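Local coordinates for Alpha/beta fold hydrolase (Pseudomonas aeruginosa, PDB 6I8W), which probably acts as a membrane phospholipase A, hydrolysing phospholipids of the bacterial membrane, and has been put forward as a virulence factor of this pathogen, at residues 33-38 with 73-78; 40-45 with 51-56; 45-50 with 123-128; 95-100 with 116-121. All coordinates share one frame; numbering follows the deposited sequence. Where two conformers were deposited one is given.

In the fold
From the N terminus, helix 3-38 leads into the hairpin of strands 41-47 and 50-57. Contact 2 closes first, pairing those strands at the edge of the central sheet. It lies wholly within the larger loop that contact 1 closes when residues 73-78, after strand 64-68, meet the end of the long helix. Contact 3 starts at the tip of strand 41-47 and closes at the C-terminal end of helix 112-125, so it crosses both earlier loops. Contact 4, between the loop after strand 90-94 and the same helix, falls inside the span of contact 3. Contacts 2 and 3 share V45, and salt bridges link contact 1 to contacts 2 and 4.

Contact 1 (33-38 with 73-78). With BOG (octyl beta-D-glucopyranoside), chain D; MYR (myristic acid), chain C.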
loop_
_atom_site.group_PDB
_atom_site.type_symbol
_atom_site.label_atom_id
_atom_site.label_comp_id
_atom_site.label_asym_id
_atom_site.label_seq_id
_atom_site.Cartn_x
_atom_site.Cartn_y
_atom_site.Cartn_z
ATOM N N VAL A 33 -0.543 -19.006 -1.324
ATOM C CA VAL A 33 -1.923 -19.221 -0.889
ATOM C C VAL A 33 -2.796 -17.984 -1.077
ATOM O O VAL A 33 -3.852 -18.035 -1.719
ATOM C CB VAL A 33 -1.986 -19.638 0.604
ATOM C CG1 VAL A 33 -3.445 -19.647 1.118
ATOM C CG2 VAL A 33 -1.358 -20.995 0.797
ATOM N N GLU A 34 -2.343 -16.858 -0.532
ATOM C CA GLU A 34 -3.161 -15.660 -0.538
ATOM C C GLU A 34 -3.322 -15.090 -1.952
ATOM O O GLU A 34 -4.402 -14.636 -2.310
ATOM C CB GLU A 34 -2.576 -14.620 0.427
ATOM C CG GLU A 34 -2.649 -15.072 1.919
ATOM C CD GLU A 34 -4.063 -15.051 2.525
ATOM O OE1 GLU A 34 -4.921 -14.259 2.071
ATOM O OE2 GLU A 34 -4.306 -15.800 3.497
ATOM N N ARG A 35 -2.257 -15.091 -2.752
ATOM C CA ARG A 35 -2.379 -14.645 -4.145
ATOM C C ARG A 35 -3.288 -15.599 -4.939
ATOM O O ARG A 35 -4.107 -15.166 -5.750
ATOM C CB ARG A 35 -0.999 -14.532 -4.814
ATOM C CG ARG A 35 -0.111 -13.444 -4.190
ATOM C CD ARG A 35 1.319 -13.499 -4.728
ATOM N NE ARG A 35 2.155 -12.454 -4.144
ATOM C CZ ARG A 35 3.414 -12.233 -4.489
ATOM N NH1 ARG A 35 3.982 -12.979 -5.429
ATOM N NH2 ARG A 35 4.094 -11.246 -3.911
ATOM N N GLY A 36 -3.124 -16.900 -4.721
ATOM C CA GLY A 36 -3.914 -17.890 -5.435
ATOM C C GLY A 36 -5.401 -17.745 -5.113
ATOM O O GLY A 36 -6.254 -17.812 -6.008
ATOM N N LEU A 37 -5.717 -17.537 -3.840
ATOM C CA LEU A 37 -7.117 -17.339 -3.450
ATOM C C LEU A 37 -7.702 -16.069 -4.072
ATOM O O LEU A 37 -8.887 -16.006 -4.351
ATOM C CB LEU A 37 -7.262 -17.293 -1.930
ATOM C CG LEU A 37 -7.089 -18.623 -1.184
ATOM C CD1 LEU A 37 -7.013 -18.344 0.308
ATOM C CD2 LEU A 37 -8.249 -19.598 -1.490
ATOM N N ALA A 38 -6.859 -15.075 -4.321
ATOM C CA ALA A 38 -7.334 -13.820 -4.893
ATOM C C ALA A 38 -7.337 -13.854 -6.413
ATOM O O ALA A 38 -7.836 -12.931 -7.056
ATOM C CB ALA A 38 -6.481 -12.677 -4.408
ATOM N N ALA A 73 4.903 -0.421 2.829
ATOM C CA ALA A 73 4.083 -1.581 2.468
ATOM C C ALA A 73 4.442 -2.117 1.078
ATOM O O ALA A 73 5.468 -1.757 0.506
ATOM C CB ALA A 73 2.556 -1.208 2.529
ATOM N N ASP A 74 3.591 -2.980 0.530
ATOM C CA ASP A 74 3.814 -3.519 -0.809
ATOM C C ASP A 74 2.499 -4.045 -1.381
ATOM O O ASP A 74 1.446 -3.934 -0.750
ATOM C CB ASP A 74 4.891 -4.625 -0.813
ATOM C CG ASP A 74 4.554 -5.806 0.109
ATOM O OD1 ASP A 74 3.393 -6.247 0.158
ATOM O OD2 ASP A 74 5.471 -6.319 0.769
ATOM N N LYS A 75 2.575 -4.621 -2.574
ATOM C CA LYS A 75 1.381 -5.051 -3.297
ATOM C C LYS A 75 0.616 -6.149 -2.554
ATOM O O LYS A 75 -0.593 -6.315 -2.763
ATOM C CB LYS A 75 1.761 -5.525 -4.707
ATOM C CG LYS A 75 2.706 -6.712 -4.744
ATOM C CD LYS A 75 3.358 -6.832 -6.123
ATOM C CE LYS A 75 4.283 -8.033 -6.212
ATOM N NZ LYS A 75 5.372 -7.982 -5.199
ATOM N N ASP A 76 1.295 -6.904 -1.692
ATOM C CA ASP A 76 0.589 -7.973 -0.956
ATOM C C ASP A 76 -0.369 -7.429 0.119
ATOM O O ASP A 76 -1.169 -8.190 0.660
ATOM C CB ASP A 76 1.580 -8.943 -0.302
ATOM C CG ASP A 76 2.248 -9.870 -1.312
ATOM O OD1 ASP A 76 1.568 -10.343 -2.245
ATOM O OD2 ASP A 76 3.450 -10.156 -1.161
ATOM N N ASN A 77 -0.310 -6.127 0.424
ATOM C CA ASN A 77 -1.340 -5.496 1.268
ATOM C C ASN A 77 -2.763 -5.675 0.719
ATOM O O ASN A 77 -3.739 -5.593 1.463
ATOM C CB ASN A 77 -1.092 -3.996 1.416
ATOM C CG ASN A 77 -0.304 -3.628 2.665
ATOM O OD1 ASN A 77 -0.512 -2.554 3.227
ATOM N ND2 ASN A 77 0.585 -4.507 3.108
ATOM N N TRP A 78 -2.865 -5.892 -0.585
ATOM C CA TRP A 78 -4.157 -5.867 -1.272
ATOM C C TRP A 78 -4.821 -7.216 -1.519
ATOM O O TRP A 78 -5.912 -7.243 -2.083
ATOM C CB TRP A 78 -3.993 -5.169 -2.633
ATOM C CG TRP A 78 -3.571 -3.719 -2.520
ATOM C CD1 TRP A 78 -2.319 -3.185 -2.748
ATOM C CD2 TRP A 78 -4.416 -2.629 -2.147
ATOM N NE1 TRP A 78 -2.351 -1.811 -2.528
ATOM C CE2 TRP A 78 -3.631 -1.457 -2.164
ATOM C CE3 TRP A 78 -5.782 -2.530 -1.818
ATOM C CZ2 TRP A 78 -4.167 -0.200 -1.865
ATOM C CZ3 TRP A 78 -6.298 -1.301 -1.510
ATOM C CH2 TRP A 78 -5.498 -0.144 -1.539
HETATM C C1 BOG D . -2.246 -16.737 7.757
HETATM O O1 BOG D . -2.085 -15.338 7.518
HETATM C C2 BOG D . -3.330 -16.892 8.832
HETATM O O2 BOG D . -2.723 -16.703 10.108
HETATM C C3 BOG D . -4.061 -18.234 8.817
HETATM O O3 BOG D . -5.185 -18.235 9.710
HETATM C C4 BOG D . -4.518 -18.495 7.395
HETATM O O4 BOG D . -5.334 -19.680 7.324
HETATM C C5 BOG D . -3.237 -18.623 6.573
HETATM O O5 BOG D . -2.556 -17.361 6.505
HETATM C C6 BOG D . -3.479 -19.184 5.171
HETATM O O6 BOG D . -3.497 -18.147 4.188
HETATM C "C1'" BOG D . -1.046 -15.033 6.593
HETATM C "C2'" BOG D . -1.199 -13.586 6.149
HETATM C "C3'" BOG D . -1.794 -12.768 7.284
HETATM C "C4'" BOG D . -1.730 -11.277 7.010
HETATM C "C5'" BOG D . -1.431 -10.553 8.315
HETATM C "C6'" BOG D . -1.672 -9.057 8.184
HETATM C "C7'" BOG D . -0.882 -8.300 9.242
HETATM C "C8'" BOG D . -1.209 -8.820 10.622
HETATM C C1 MYR C . 1.071 1.467 5.981
HETATM O O1 MYR C . 0.346 1.576 4.964
HETATM O O2 MYR C . 1.607 2.457 6.530
HETATM C C2 MYR C . 1.235 0.102 6.621
HETATM C C3 MYR C . 0.482 -0.952 5.810
HETATM C C4 MYR C . 0.333 -2.258 6.584
HETATM C C5 MYR C . 1.668 -2.958 6.785
HETATM C C6 MYR C . 1.436 -4.357 7.341
HETATM C C7 MYR C . 1.927 -5.438 6.382
HETATM C C8 MYR C . 0.945 -6.606 6.329
HETATM C C9 MYR C . 1.656 -7.957 6.272
HETATM C C10 MYR C . 1.515 -8.587 4.892
HETATM C C11 MYR C . 1.924 -10.057 4.890
HETATM C C12 MYR C . 2.154 -10.543 3.463
HETATM C C13 MYR C . 1.840 -12.025 3.338
HETATM C C14 MYR C . 1.110 -12.297 2.042
#
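R35 takes hold of D76 side-on, with two nitrogens meeting the two carboxylate oxygens. NE gives the straighter bond, 2.9 Å to D76 OD1 at 158°; this oxygen lies in the guanidinium plane and is met through its syn lone pair. NH2 reaches D76 OD2 at 3.0 Å, also on the syn side, but bends out of plane, because guanidinium and carboxylate are turned 35° against each other. The R35 chain, extended from CG to NE, carries the group across from the helix. K75 NZ stands 3.7 Å from R35 NH2, and carboxylates divide this positive charge: D95 pairs with K75, E42 with R35 NH1. R31 NE forms a second salt bridge to D76 OD2. The backbone helps to place the acid, since D76 N donates to D74 OD1 at 2.9 Å, an Asx turn at the start of the 3-10 segment 75-78. Beyond the bridge, the myristic acid tail passes D76 CB, and E34 OE2 accepts a 2.6 Å bond from O6 of the octyl glucoside. A buried ion-pair network thus ties the C-terminal end of the long N-terminal helix to the loop after strand 64-68 of the alpha/beta hydrolase fold.

Contact 2 (40-45 with 51-56); sequences LSEHSV and EIAYLE. With CO2 (carbon dioxide), chain F.
The Y54 ring is brought under H43 by a chi1 of 65°, which sets CG between its backbone N and carbonyl carbon, while H43 at -52° carries its imidazole toward the side chain of E56. H43 CB therefore rests on one face of the phenol, 3.9 Å from the ring centroid and 25° off the normal, a CH-pi contact; the two rings themselves meet obliquely. On the same face of the sheet V45 CG1 touches Y54 CE1 at 3.8 Å, and H43 CD2 lies 3.7 Å from E56 OE1; the other oxygen, OE2, is hydrogen-bonded to H90. These side chains sit on the antiparallel hairpin of strands 41-47 and 50-57, the first two strands of the alpha/beta hydrolase sheet. S41, H43 and V45 form hydrogen-bonded pairs with E56, Y54 and I52, with H43 N 2.8 Å from Y54 O. On the other face E42 stretches over A53, OE2 to CB 3.8 Å, with OE1 salt-bridged to R35, while L55 CD2 packs on E42 CB. Carbon dioxide lies beside the strand, its O1 in the plane of the H43 ring and 3.4 Å from H43 CB. A water joins S41 OG and E56 O.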
loop_
_atom_site.group_PDB
_atom_site.type_symbol
_atom_site.label_atom_id
_atom_site.label_comp_id
_atom_site.label_asym_id
_atom_site.label_seq_id
_atom_site.Cartn_x
_atom_site.Cartn_y
_atom_site.Cartn_z
ATOM N N LEU A 40 -4.551 -13.744 -8.206
ATOM C CA LEU A 40 -3.485 -12.818 -8.626
ATOM C C LEU A 40 -2.176 -13.554 -8.903
ATOM O O LEU A 40 -1.838 -14.478 -8.188
ATOM C CB LEU A 40 -3.235 -11.768 -7.548
ATOM C CG LEU A 40 -4.435 -10.863 -7.237
ATOM C CD1 LEU A 40 -4.178 -10.056 -5.960
ATOM C CD2 LEU A 40 -4.682 -9.930 -8.422
ATOM N N SER A 41 -1.458 -13.146 -9.939
ATOM C CA SER A 41 -0.126 -13.681 -10.195
ATOM C C SER A 41 0.850 -12.532 -10.422
ATOM O O SER A 41 0.444 -11.412 -10.769
ATOM C CB SER A 41 -0.151 -14.647 -11.381
ATOM O OG SER A 41 -0.625 -14.006 -12.546
ATOM N N GLU A 42 2.133 -12.811 -10.211
ATOM C CA GLU A 42 3.171 -11.776 -10.224
ATOM C C GLU A 42 3.871 -11.621 -11.572
ATOM O O GLU A 42 4.183 -12.601 -12.242
ATOM C CB GLU A 42 4.206 -12.065 -9.127
ATOM C CG GLU A 42 5.311 -10.996 -9.048
ATOM C CD GLU A 42 6.185 -11.126 -7.807
ATOM O OE1 GLU A 42 6.045 -12.126 -7.075
ATOM O OE2 GLU A 42 7.018 -10.223 -7.562
ATOM N N HIS A 43 4.116 -10.370 -11.957
ATOM C CA HIS A 43 4.840 -10.044 -13.168
ATOM C C HIS A 43 5.780 -8.895 -12.858
ATOM O O HIS A 43 5.780 -8.379 -11.744
ATOM C CB HIS A 43 3.868 -9.643 -14.283
ATOM C CG HIS A 43 2.774 -10.636 -14.502
ATOM N ND1 HIS A 43 2.919 -11.736 -15.320
ATOM C CD2 HIS A 43 1.528 -10.720 -13.974
ATOM C CE1 HIS A 43 1.801 -12.442 -15.304
ATOM N NE2 HIS A 43 0.944 -11.848 -14.494
ATOM N N SER A 44 6.575 -8.497 -13.844
ATOM C CA SER A 44 7.368 -7.291 -13.707
ATOM C C SER A 44 7.494 -6.602 -15.051
ATOM O O SER A 44 7.350 -7.225 -16.103
ATOM C CB SER A 44 8.748 -7.599 -13.130
ATOM O OG SER A 44 9.563 -8.232 -14.087
ATOM N N VAL A 45 7.712 -5.291 -15.005
ATOM C CA VAL A 45 7.909 -4.516 -16.216
ATOM C C VAL A 45 8.885 -3.386 -15.909
ATOM O O VAL A 45 8.879 -2.821 -14.811
ATOM C CB VAL A 45 6.554 -3.968 -16.766
ATOM C CG1 VAL A 45 5.875 -3.076 -15.752
ATOM C CG2 VAL A 45 6.767 -3.232 -18.099
ATOM N N GLU A 51 12.748 -1.656 -12.554
ATOM C CA GLU A 51 11.911 -2.851 -12.536
ATOM C C GLU A 51 10.773 -2.655 -11.556
ATOM O O GLU A 51 10.983 -2.414 -10.374
ATOM C CB GLU A 51 12.712 -4.096 -12.167
ATOM C CG GLU A 51 11.856 -5.354 -12.164
ATOM C CD GLU A 51 12.679 -6.615 -12.347
ATOM O OE1 GLU A 51 13.854 -6.504 -12.760
ATOM O OE2 GLU A 51 12.154 -7.714 -12.076
ATOM N N ILE A 52 9.556 -2.734 -12.065
ATOM C CA ILE A 52 8.396 -2.612 -11.208
ATOM C C ILE A 52 7.680 -3.951 -11.128
ATOM O O ILE A 52 7.201 -4.457 -12.140
ATOM C CB ILE A 52 7.465 -1.523 -11.718
ATOM C CG1 ILE A 52 8.224 -0.179 -11.724
ATOM C CG2 ILE A 52 6.170 -1.485 -10.883
ATOM C CD1 ILE A 52 7.323 1.024 -11.919
ATOM N N ALA A 53 7.647 -4.529 -9.927
ATOM C CA ALA A 53 6.937 -5.772 -9.694
ATOM C C ALA A 53 5.456 -5.475 -9.501
ATOM O O ALA A 53 5.089 -4.455 -8.904
ATOM C CB ALA A 53 7.505 -6.514 -8.456
ATOM N N TYR A 54 4.598 -6.356 -10.000
ATOM C CA TYR A 54 3.173 -6.151 -9.794
ATOM C C TYR A 54 2.411 -7.449 -9.805
ATOM O O TYR A 54 2.890 -8.466 -10.294
ATOM C CB TYR A 54 2.594 -5.185 -10.846
ATOM C CG TYR A 54 2.614 -5.642 -12.302
ATOM C CD1 TYR A 54 3.761 -5.513 -13.079
ATOM C CD2 TYR A 54 1.467 -6.172 -12.906
ATOM C CE1 TYR A 54 3.789 -5.919 -14.423
ATOM C CE2 TYR A 54 1.480 -6.572 -14.260
ATOM C CZ TYR A 54 2.638 -6.441 -15.002
ATOM O OH TYR A 54 2.656 -6.829 -16.324
ATOM N N LEU A 55 1.226 -7.403 -9.216
ATOM C CA LEU A 55 0.286 -8.513 -9.282
ATOM C C LEU A 55 -0.799 -8.168 -10.271
ATOM O O LEU A 55 -1.171 -6.988 -10.413
ATOM C CB LEU A 55 -0.331 -8.794 -7.917
ATOM C CG LEU A 55 0.653 -9.206 -6.823
ATOM C CD1 LEU A 55 -0.068 -9.340 -5.495
ATOM C CD2 LEU A 55 1.366 -10.511 -7.190
ATOM N N GLU A 56 -1.320 -9.188 -10.941
ATOM C CA GLU A 56 -2.405 -8.992 -11.897
ATOM C C GLU A 56 -3.402 -10.156 -11.857
ATOM O O GLU A 56 -3.009 -11.311 -11.664
ATOM C CB GLU A 56 -1.832 -8.829 -13.304
ATOM C CG GLU A 56 -2.870 -8.541 -14.370
ATOM C CD GLU A 56 -2.267 -8.489 -15.762
ATOM O OE1 GLU A 56 -1.153 -9.020 -15.944
ATOM O OE2 GLU A 56 -2.905 -7.927 -16.669
HETATM C C CO2 F . 7.475 -10.821 -15.591
HETATM O O1 CO2 F . 6.515 -10.622 -16.163
HETATM O O2 CO2 F . 8.434 -11.019 -15.016
HETATM O O HOH W 1 -3.517 -14.178 -12.552
#

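Contact 3 (45-50 with 123-128); sequences VQVDNL and AAAIGV
V47 and A125 bring the two backbones closest, their CA atoms 6.9 Å apart, where strand 41-47 runs into a type I' turn from V47 to L50 and helix 112-125 comes to its end. The hairpin tip of the alpha/beta hydrolase sheet here meets a helix closed by a Schellman motif: G127, at phi 80°, is its C-prime residue, and V128 N bonds back to A123 O at 2.9 Å while G127 N reaches A124 O. Contact across the gap is purely apolar and small. The methyl of A125 rests against both V45 and V47, the residues on either side of Q46, which points away from the helix; A125 CB lies 4.0 Å from V47 CG2 and equally far from V45 CG2. V47 offers that branch because CG1 is anti to the backbone N (chi1 -178°), which leaves CG2 beside the N and turned to the helix. F122, one turn back, also packs on V45, and N121 touches V47, so the last turn of the helix lies along the edge strand. Just past the helix, I126 also lies against Y54 of the next strand; its side chain and that of V45 are at about a right angle, V45 CG1 to I126 CG2 being 4.2 Å.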
loop_
_atom_site.group_PDB
_atom_site.type_symbol
_atom_site.label_atom_id
_atom_site.label_comp_id
_atom_site.label_asym_id
_atom_site.label_seq_id
_atom_site.Cartn_x
_atom_site.Cartn_y
_atom_site.Cartn_z
ATOM N N VAL A 45 7.712 -5.291 -15.005
ATOM C CA VAL A 45 7.909 -4.516 -16.216
ATOM C C VAL A 45 8.885 -3.386 -15.909
ATOM O O VAL A 45 8.879 -2.821 -14.811
ATOM C CB VAL A 45 6.554 -3.968 -16.766
ATOM C CG1 VAL A 45 5.875 -3.076 -15.752
ATOM C CG2 VAL A 45 6.767 -3.232 -18.099
ATOM N N GLN A 46 9.736 -3.072 -16.874
ATOM C CA GLN A 46 10.680 -1.969 -16.750
ATOM C C GLN A 46 10.024 -0.656 -17.149
ATOM O O GLN A 46 9.520 -0.516 -18.268
ATOM C CB GLN A 46 11.918 -2.214 -17.628
ATOM C CG GLN A 46 12.703 -3.468 -17.242
ATOM C CD GLN A 46 13.718 -3.866 -18.305
ATOM O OE1 GLN A 46 13.674 -3.380 -19.433
ATOM N NE2 GLN A 46 14.636 -4.754 -17.945
ATOM N N VAL A 47 10.073 0.311 -16.240
ATOM C CA VAL A 47 9.493 1.633 -16.453
ATOM C C VAL A 47 10.562 2.663 -16.118
ATOM O O VAL A 47 11.018 2.709 -14.972
ATOM C CB VAL A 47 8.235 1.851 -15.568
ATOM C CG1 VAL A 47 7.640 3.205 -15.855
ATOM C CG2 VAL A 47 7.221 0.721 -15.788
ATOM N N ASP A 48 10.969 3.449 -17.122
ATOM C CA ASP A 48 12.117 4.353 -17.013
ATOM C C ASP A 48 13.312 3.602 -16.422
ATOM O O ASP A 48 14.027 4.111 -15.543
ATOM C CB ASP A 48 11.814 5.616 -16.197
ATOM C CG ASP A 48 10.842 6.557 -16.898
ATOM O OD1 ASP A 48 10.958 6.753 -18.127
ATOM O OD2 ASP A 48 9.991 7.149 -16.211
ATOM N N ASN A 49 13.500 2.382 -16.918
ATOM C CA ASN A 49 14.606 1.517 -16.521
ATOM C C ASN A 49 14.531 1.083 -15.058
ATOM O O ASN A 49 15.499 0.566 -14.523
ATOM C CB ASN A 49 15.957 2.203 -16.786
ATOM C CG ASN A 49 17.096 1.203 -16.968
ATOM O OD1 ASN A 49 16.915 0.140 -17.561
ATOM N ND2 ASN A 49 18.269 1.539 -16.453
ATOM N N LEU A 50 13.381 1.258 -14.416
ATOM C CA LEU A 50 13.210 0.656 -13.102
ATOM C C LEU A 50 12.352 -0.587 -13.233
ATOM O O LEU A 50 11.309 -0.567 -13.889
ATOM C CB LEU A 50 12.536 1.614 -12.118
ATOM C CG LEU A 50 13.134 2.994 -11.854
ATOM C CD1 LEU A 50 12.383 3.638 -10.690
ATOM C CD2 LEU A 50 14.630 2.923 -11.594
ATOM N N ALA A 123 1.123 2.433 -15.944
ATOM C CA ALA A 123 -0.150 2.081 -16.562
ATOM C C ALA A 123 0.014 1.999 -18.086
ATOM O O ALA A 123 -0.446 1.041 -18.710
ATOM C CB ALA A 123 -1.246 3.090 -16.177
ATOM N N ALA A 124 0.709 2.970 -18.678
ATOM C CA ALA A 124 0.971 2.927 -20.113
ATOM C C ALA A 124 1.802 1.699 -20.483
ATOM O O ALA A 124 1.579 1.073 -21.524
ATOM C CB ALA A 124 1.677 4.222 -20.585
ATOM N N ALA A 125 2.757 1.350 -19.626
ATOM C CA ALA A 125 3.651 0.243 -19.909
ATOM C C ALA A 125 2.915 -1.101 -19.942
ATOM O O ALA A 125 3.321 -2.008 -20.670
ATOM C CB ALA A 125 4.778 0.194 -18.873
ATOM N N ILE A 126 1.842 -1.241 -19.172
ATOM C CA ILE A 126 1.077 -2.498 -19.236
ATOM C C ILE A 126 -0.173 -2.358 -20.106
ATOM O O ILE A 126 -1.027 -3.244 -20.143
ATOM C CB ILE A 126 0.672 -3.011 -17.830
ATOM C CG1 ILE A 126 -0.205 -1.995 -17.095
ATOM C CG2 ILE A 126 1.912 -3.343 -17.013
ATOM C CD1 ILE A 126 -0.931 -2.592 -15.873
ATOM N N GLY A 127 -0.263 -1.242 -20.821
ATOM C CA GLY A 127 -1.272 -1.079 -21.850
ATOM C C GLY A 127 -2.641 -0.701 -21.331
ATOM O O GLY A 127 -3.649 -1.022 -21.949
ATOM N N VAL A 128 -2.681 -0.015 -20.195
ATOM C CA VAL A 128 -3.944 0.430 -19.632
ATOM C C VAL A 128 -4.078 1.937 -19.829
ATOM O O VAL A 128 -3.203 2.689 -19.421
ATOM C CB VAL A 128 -4.052 0.081 -18.133
ATOM C CG1 VAL A 128 -5.311 0.690 -17.539
ATOM C CG2 VAL A 128 -4.031 -1.442 -17.940
#

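Contact 4 (95-100 with 116-121)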
loop_
_atom_site.group_PDB
_atom_site.type_symbol
_atom_site.label_atom_id
_atom_site.label_comp_id
_atom_site.label_asym_id
_atom_site.label_seq_id
_atom_site.Cartn_x
_atom_site.Cartn_y
_atom_site.Cartn_z
ATOM N N ASP A 95 4.197 -2.821 -6.798
ATOM C CA ASP A 95 5.147 -2.347 -5.811
ATOM C C ASP A 95 5.702 -1.027 -6.312
ATOM O O ASP A 95 6.353 -0.985 -7.362
ATOM C CB ASP A 95 6.308 -3.332 -5.597
ATOM C CG ASP A 95 5.888 -4.587 -4.853
ATOM O OD1 ASP A 95 4.892 -4.524 -4.107
ATOM O OD2 ASP A 95 6.582 -5.616 -4.999
ATOM N N LEU A 96 5.471 0.050 -5.578
ATOM C CA LEU A 96 6.102 1.319 -5.956
ATOM C C LEU A 96 7.619 1.182 -5.913
ATOM O O LEU A 96 8.147 0.478 -5.054
ATOM C CB LEU A 96 5.649 2.439 -5.019
ATOM C CG LEU A 96 4.166 2.823 -5.140
ATOM C CD1 LEU A 96 3.744 3.640 -3.932
ATOM C CD2 LEU A 96 3.907 3.610 -6.429
ATOM N N PRO A 97 8.325 1.825 -6.867
ATOM C CA PRO A 97 9.771 1.985 -6.749
ATOM C C PRO A 97 10.134 2.435 -5.335
ATOM O O PRO A 97 9.428 3.285 -4.766
ATOM C CB PRO A 97 10.093 3.077 -7.786
ATOM C CG PRO A 97 9.035 2.884 -8.835
ATOM C CD PRO A 97 7.790 2.477 -8.080
ATOM N N GLY A 98 11.191 1.845 -4.780
ATOM C CA GLY A 98 11.576 2.069 -3.397
ATOM C C GLY A 98 11.052 1.008 -2.430
ATOM O O GLY A 98 11.560 0.891 -1.313
ATOM N N PHE A 99 10.069 0.215 -2.869
ATOM C CA PHE A 99 9.362 -0.728 -1.982
ATOM C C PHE A 99 9.178 -2.118 -2.590
ATOM O O PHE A 99 9.363 -2.308 -3.791
ATOM C CB PHE A 99 7.982 -0.144 -1.593
ATOM C CG PHE A 99 8.076 1.203 -0.936
ATOM C CD1 PHE A 99 8.397 1.311 0.416
ATOM C CD2 PHE A 99 7.913 2.366 -1.683
ATOM C CE1 PHE A 99 8.532 2.560 1.021
ATOM C CE2 PHE A 99 8.042 3.622 -1.086
ATOM C CZ PHE A 99 8.351 3.717 0.269
ATOM N N GLY A 100 8.819 -3.088 -1.747
ATOM C CA GLY A 100 8.502 -4.434 -2.210
ATOM C C GLY A 100 9.611 -5.056 -3.036
ATOM O O GLY A 100 10.773 -5.011 -2.653
ATOM N N ALA A 116 3.807 9.598 -8.596
ATOM C CA ALA A 116 2.569 9.633 -9.383
ATOM C C ALA A 116 2.865 9.565 -10.888
ATOM O O ALA A 116 2.126 8.941 -11.644
ATOM C CB ALA A 116 1.748 10.878 -9.055
ATOM N N GLU A 117 3.952 10.192 -11.329
ATOM C CA GLU A 117 4.320 10.094 -12.738
ATOM C C GLU A 117 4.807 8.683 -13.111
ATOM O O GLU A 117 4.515 8.194 -14.200
ATOM C CB GLU A 117 5.386 11.131 -13.093
ATOM C CG GLU A 117 4.858 12.540 -13.013
ATOM C CD GLU A 117 3.466 12.664 -13.617
ATOM O OE1 GLU A 117 3.296 12.346 -14.816
ATOM O OE2 GLU A 117 2.536 13.062 -12.882
ATOM N N ARG A 118 5.537 8.030 -12.212
ATOM C CA ARG A 118 5.954 6.650 -12.450
ATOM C C ARG A 118 4.732 5.721 -12.583
ATOM O O ARG A 118 4.728 4.801 -13.404
ATOM C CB ARG A 118 6.879 6.158 -11.319
ATOM C CG ARG A 118 8.227 6.935 -11.202
ATOM C CD ARG A 118 9.205 6.227 -10.245
ATOM N NE ARG A 118 10.486 6.930 -10.152
ATOM C CZ ARG A 118 10.931 7.549 -9.061
ATOM N NH1 ARG A 118 10.192 7.555 -7.957
ATOM N NH2 ARG A 118 12.116 8.165 -9.075
ATOM N N VAL A 119 3.704 5.952 -11.769
ATOM C CA VAL A 119 2.512 5.103 -11.810
ATOM C C VAL A 119 1.782 5.290 -13.143
ATOM O O VAL A 119 1.325 4.321 -13.753
ATOM C CB VAL A 119 1.546 5.397 -10.647
ATOM C CG1 VAL A 119 0.267 4.585 -10.812
ATOM C CG2 VAL A 119 2.192 5.078 -9.307
ATOM N N ALA A 120 1.693 6.532 -13.607
ATOM C CA ALA A 120 1.091 6.800 -14.910
ATOM C C ALA A 120 1.899 6.148 -16.036
ATOM O O ALA A 120 1.332 5.563 -16.955
ATOM C CB ALA A 120 0.971 8.287 -15.146
ATOM N N ASN A 121 3.223 6.251 -15.966
ATOM C CA ASN A 121 4.084 5.588 -16.940
ATOM C C ASN A 121 3.934 4.058 -16.871
ATOM O O ASN A 121 4.013 3.369 -17.893
ATOM C CB ASN A 121 5.557 5.968 -16.713
ATOM C CG ASN A 121 5.849 7.429 -17.027
ATOM O OD1 ASN A 121 5.093 8.085 -17.733
ATOM N ND2 ASN A 121 6.956 7.942 -16.488
#
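L96 and P97 lead a type II turn running from L96 to F99, and they face V119 and R118 on helix 112-125, with CA atoms 7.8 Å apart for L96 and V119. The turn is closed by F99 N to L96 O at 2.9 Å, and G98 takes its third position at a positive phi of 96°. Two side-chain pairs do the touching. L96 sends one branch to the helix, CD2 to V119 CG2 at 3.7 Å, the two chains meeting at a slant; the V119 methyl comes from beside its own backbone N, opposite the carbonyl carbon. P97 lies alongside the aliphatic part of R118, CG against CD at 3.6 Å, the two running past each other in opposite directions. R118 is extended from CG to NE, which leaves its guanidinium obliquely beside P97 CB, and S109 O and Q115 OE1 receive NH1. L50 of the hairpin packs on both P97 and R118. L96 also meets M138 and I142 of helix 138-149, and V119 meets L66 and I68 of the sheet. The contact thus joins the loop after strand 90-94 to the helix that follows it, a beta-to-alpha connection of the alpha/beta hydrolase fold, near a probable nucleophile elbow.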